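Local structure of uncharacterized protein (Bacteroides thetaiotaomicron, 3KZT) at residues A[120-128]-A[134-142]. The protein is of unknown function but has a DUF3828 domain and is probably made as a bacterial lipoprotein. Sequence-based numbering, arbitrary orientation.
Sequences AVSIPVRVV and YLIDDITPE. With SO4 (sulfate ion), chain E.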
loop_
_atom_site.group_PDB
_atom_site.type_symbol
_atom_site.label_atom_id
_atom_site.label_comp_id
_atom_site.label_asym_id
_atom_site.label_seq_id
_atom_site.Cartn_x
_atom_site.Cartn_y
_atom_site.Cartn_z
ATOM N N ALA A 120 -5.128 -7.382 -17.767
ATOM C CA ALA A 120 -5.361 -8.297 -16.638
ATOM C C ALA A 120 -4.062 -9.085 -16.396
ATOM O O ALA A 120 -3.571 -9.741 -17.310
ATOM C CB ALA A 120 -6.488 -9.237 -16.956
ATOM N N VAL A 121 -3.503 -8.983 -15.186
ATOM C CA VAL A 121 -2.257 -9.695 -14.810
ATOM C C VAL A 121 -2.632 -10.807 -13.820
ATOM O O VAL A 121 -3.473 -10.582 -12.939
ATOM C CB VAL A 121 -1.227 -8.736 -14.194
ATOM C CG1 VAL A 121 0.061 -9.478 -13.850
ATOM C CG2 VAL A 121 -0.921 -7.595 -15.180
ATOM N N SER A 122 -2.014 -11.995 -14.002
ATOM C CA SER A 122 -2.280 -13.180 -13.184
ATOM C C SER A 122 -0.976 -13.984 -12.979
ATOM O O SER A 122 -0.567 -14.742 -13.866
ATOM C CB SER A 122 -3.351 -14.036 -13.860
ATOM O OG SER A 122 -3.607 -15.209 -13.130
ATOM N N ILE A 123 -0.333 -13.799 -11.806
ATOM C CA ILE A 123 0.924 -14.477 -11.450
ATOM C C ILE A 123 0.653 -15.668 -10.490
ATOM O O ILE A 123 0.188 -15.444 -9.351
ATOM C CB ILE A 123 1.946 -13.495 -10.723
ATOM C CG1 ILE A 123 2.182 -12.206 -11.535
ATOM C CG2 ILE A 123 3.286 -14.206 -10.461
ATOM C CD1 ILE A 123 1.315 -11.027 -11.096
ATOM N N PRO A 124 0.919 -16.932 -10.942
ATOM C CA PRO A 124 0.872 -18.019 -9.963
ATOM C C PRO A 124 2.104 -17.907 -9.044
ATOM O O PRO A 124 3.227 -17.707 -9.558
ATOM C CB PRO A 124 0.957 -19.291 -10.828
ATOM C CG PRO A 124 0.789 -18.828 -12.256
ATOM C CD PRO A 124 1.242 -17.438 -12.290
ATOM N N VAL A 125 1.885 -17.978 -7.719
ATOM C CA VAL A 125 2.971 -17.936 -6.721
ATOM C C VAL A 125 2.806 -19.111 -5.739
ATOM O O VAL A 125 1.671 -19.461 -5.368
ATOM C CB VAL A 125 3.042 -16.566 -5.972
ATOM C CG1 VAL A 125 3.088 -15.411 -6.975
ATOM C CG2 VAL A 125 1.884 -16.381 -4.980
ATOM N N ARG A 126 3.939 -19.726 -5.351
ATOM C CA ARG A 126 3.964 -20.862 -4.434
ATOM C C ARG A 126 4.509 -20.410 -3.072
ATOM O O ARG A 126 5.471 -19.638 -3.018
ATOM C CB ARG A 126 4.816 -21.985 -4.994
ATOM C CG ARG A 126 4.448 -23.338 -4.417
ATOM C CD ARG A 126 5.327 -24.444 -4.962
ATOM N NE ARG A 126 6.618 -24.567 -4.279
ATOM C CZ ARG A 126 7.595 -25.423 -4.633
ATOM N NH1 ARG A 126 7.464 -26.252 -5.701
ATOM N NH2 ARG A 126 8.733 -25.453 -3.920
ATOM N N VAL A 127 3.901 -20.930 -1.990
ATOM C CA VAL A 127 4.192 -20.528 -0.601
ATOM C C VAL A 127 4.778 -21.689 0.210
ATOM O O VAL A 127 4.296 -22.809 0.103
ATOM C CB VAL A 127 2.886 -20.031 0.118
ATOM C CG1 VAL A 127 3.126 -19.804 1.630
ATOM C CG2 VAL A 127 2.380 -18.758 -0.531
ATOM N N VAL A 128 5.811 -21.405 1.017
ATOM C CA VAL A 128 6.402 -22.383 1.957
ATOM C C VAL A 128 6.240 -21.805 3.374
ATOM O O VAL A 128 6.233 -20.575 3.542
ATOM C CB VAL A 128 7.918 -22.669 1.647
ATOM C CG1 VAL A 128 8.790 -21.398 1.829
ATOM C CG2 VAL A 128 8.446 -23.807 2.516
ATOM N N TYR A 134 5.413 -17.570 6.748
ATOM C CA TYR A 134 5.072 -17.857 5.346
ATOM C C TYR A 134 5.996 -17.057 4.411
ATOM O O TYR A 134 6.253 -15.882 4.649
ATOM C CB TYR A 134 3.615 -17.515 5.054
ATOM C CG TYR A 134 2.634 -18.397 5.779
ATOM C CD1 TYR A 134 2.290 -19.648 5.267
ATOM C CD2 TYR A 134 2.039 -17.986 6.982
ATOM C CE1 TYR A 134 1.375 -20.465 5.913
ATOM C CE2 TYR A 134 1.121 -18.806 7.643
ATOM C CZ TYR A 134 0.797 -20.048 7.092
ATOM O OH TYR A 134 -0.092 -20.872 7.702
ATOM N N LEU A 135 6.497 -17.723 3.371
ATOM C CA LEU A 135 7.408 -17.127 2.382
ATOM C C LEU A 135 7.025 -17.637 1.014
ATOM O O LEU A 135 6.534 -18.751 0.901
ATOM C CB LEU A 135 8.857 -17.528 2.676
ATOM C CG LEU A 135 9.480 -17.051 3.990
ATOM C CD1 LEU A 135 10.808 -17.729 4.226
ATOM C CD2 LEU A 135 9.642 -15.548 3.975
ATOM N N ILE A 136 7.233 -16.814 -0.023
ATOM C CA ILE A 136 6.971 -17.222 -1.396
ATOM C C ILE A 136 8.267 -17.900 -1.868
ATOM O O ILE A 136 9.322 -17.286 -1.812
ATOM C CB ILE A 136 6.600 -16.022 -2.309
ATOM C CG1 ILE A 136 5.301 -15.344 -1.818
ATOM C CG2 ILE A 136 6.398 -16.486 -3.709
ATOM C CD1 ILE A 136 4.946 -14.062 -2.532
ATOM N N ASP A 137 8.187 -19.166 -2.290
ATOM C CA ASP A 137 9.386 -19.930 -2.763
ATOM C C ASP A 137 9.449 -20.187 -4.280
ATOM O O ASP A 137 10.440 -20.735 -4.753
ATOM C CB ASP A 137 9.586 -21.233 -1.962
ATOM C CG ASP A 137 8.494 -22.271 -2.195
ATOM O OD1 ASP A 137 7.404 -21.948 -2.715
ATOM O OD2 ASP A 137 8.731 -23.432 -1.825
ATOM N N ASP A 138 8.394 -19.815 -5.025
ATOM C CA ASP A 138 8.413 -19.897 -6.487
ATOM C C ASP A 138 7.315 -19.012 -7.120
ATOM O O ASP A 138 6.280 -18.758 -6.494
ATOM C CB ASP A 138 8.227 -21.366 -6.953
ATOM C CG ASP A 138 8.640 -21.592 -8.418
ATOM O OD1 ASP A 138 9.409 -20.791 -8.985
ATOM O OD2 ASP A 138 8.189 -22.590 -8.995
ATOM N N ILE A 139 7.578 -18.523 -8.343
ATOM C CA ILE A 139 6.559 -17.809 -9.177
ATOM C C ILE A 139 6.694 -18.258 -10.624
ATOM O O ILE A 139 7.786 -18.647 -11.022
ATOM C CB ILE A 139 6.668 -16.225 -9.105
ATOM C CG1 ILE A 139 7.960 -15.671 -9.784
ATOM C CG2 ILE A 139 6.574 -15.745 -7.679
ATOM C CD1 ILE A 139 8.007 -14.142 -9.833
ATOM N N THR A 140 5.587 -18.193 -11.390
ATOM C CA THR A 140 5.586 -18.443 -12.871
ATOM C C THR A 140 6.313 -19.779 -13.212
ATOM O O THR A 140 7.434 -19.748 -13.744
ATOM C CB THR A 140 6.220 -17.234 -13.595
ATOM O OG1 THR A 140 5.566 -16.042 -13.135
ATOM C CG2 THR A 140 6.079 -17.338 -15.141
ATOM N N PRO A 141 5.687 -20.944 -12.843
ATOM C CA PRO A 141 6.284 -22.306 -12.874
ATOM C C PRO A 141 7.302 -22.643 -14.003
ATOM O O PRO A 141 7.041 -22.337 -15.182
ATOM C CB PRO A 141 5.058 -23.220 -12.984
ATOM C CG PRO A 141 3.968 -22.492 -12.329
ATOM C CD PRO A 141 4.285 -21.005 -12.360
ATOM N N GLU A 142 8.441 -23.251 -13.606
ATOM C CA GLU A 142 9.522 -23.697 -14.529
ATOM C C GLU A 142 9.641 -25.226 -14.456
ATOM O O GLU A 142 10.145 -25.872 -15.381
ATOM C CB GLU A 142 10.884 -23.023 -14.181
ATOM C CG GLU A 142 11.452 -23.311 -12.718
ATOM C CD GLU A 142 12.859 -22.712 -12.461
ATOM O OE1 GLU A 142 13.508 -22.231 -13.416
ATOM O OE2 GLU A 142 13.310 -22.738 -11.290
HETATM S S SO4 E . 4.487 -28.342 -7.079
HETATM O O1 SO4 E . 5.272 -29.128 -6.132
HETATM O O2 SO4 E . 3.218 -27.942 -6.462
HETATM O O3 SO4 E . 4.211 -29.157 -8.262
HETATM O O4 SO4 E . 5.252 -27.159 -7.472
#
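R126 and D137 meet across an antiparallel hairpin interrupted by a classic beta bulge, in which D137 and D138 both lie opposite R126. Backbone bonds define the bulge: R126 N donates to D138 O (2.8 Å), while R126 O accepts from D137 N. Beyond it, V128 and L135 form a hydrogen-bonded pair in which each N reaches the other's O; at the far end T140 N donates to P124 O, a role a proline can fill because it needs no N-H for it.

The salt bridge is side-on. NE of R126 meets D137 OD1 at 3.2 Å, on the syn side but tilted from the carboxylate plane, and NH2 meets D137 OD2 at 2.9 Å from above that plane. Guanidinium and carboxylate stand 57° apart. A bend at chi3 (82°) brings the NE and NH2 edge of the guanidinium alongside the D137 carboxylate, leaving NH1 to bond O4 of a sulfate (3.0 Å), probably from the crystallisation liquor; W104 binds the same ion. D138 instead pairs with K68.

V125, V127, I136 and I139 share the opposite face of the sheet. V125 CG1 packs on I139 CG2 at 3.6 Å, and I136 CG2 touches V125 CB. These branched residues suit both an extended backbone and the interior, where helix 63-75 covers I136 and I139. V127 CG1, anti to the backbone N (chi1 172°), reaches the edge of the Y134 ring at CD1 (3.7 Å), beside helix 13-41. On the R126 face, V128 CG1 packs on L135 CB.

The hairpin is thus two-sided, apolar toward the helices, while the face of R126 and D138 mixes charge with V128 and L135; there D137 probably tempers the arginine's charge, and the sulfate only suggests that the site can hold an anion.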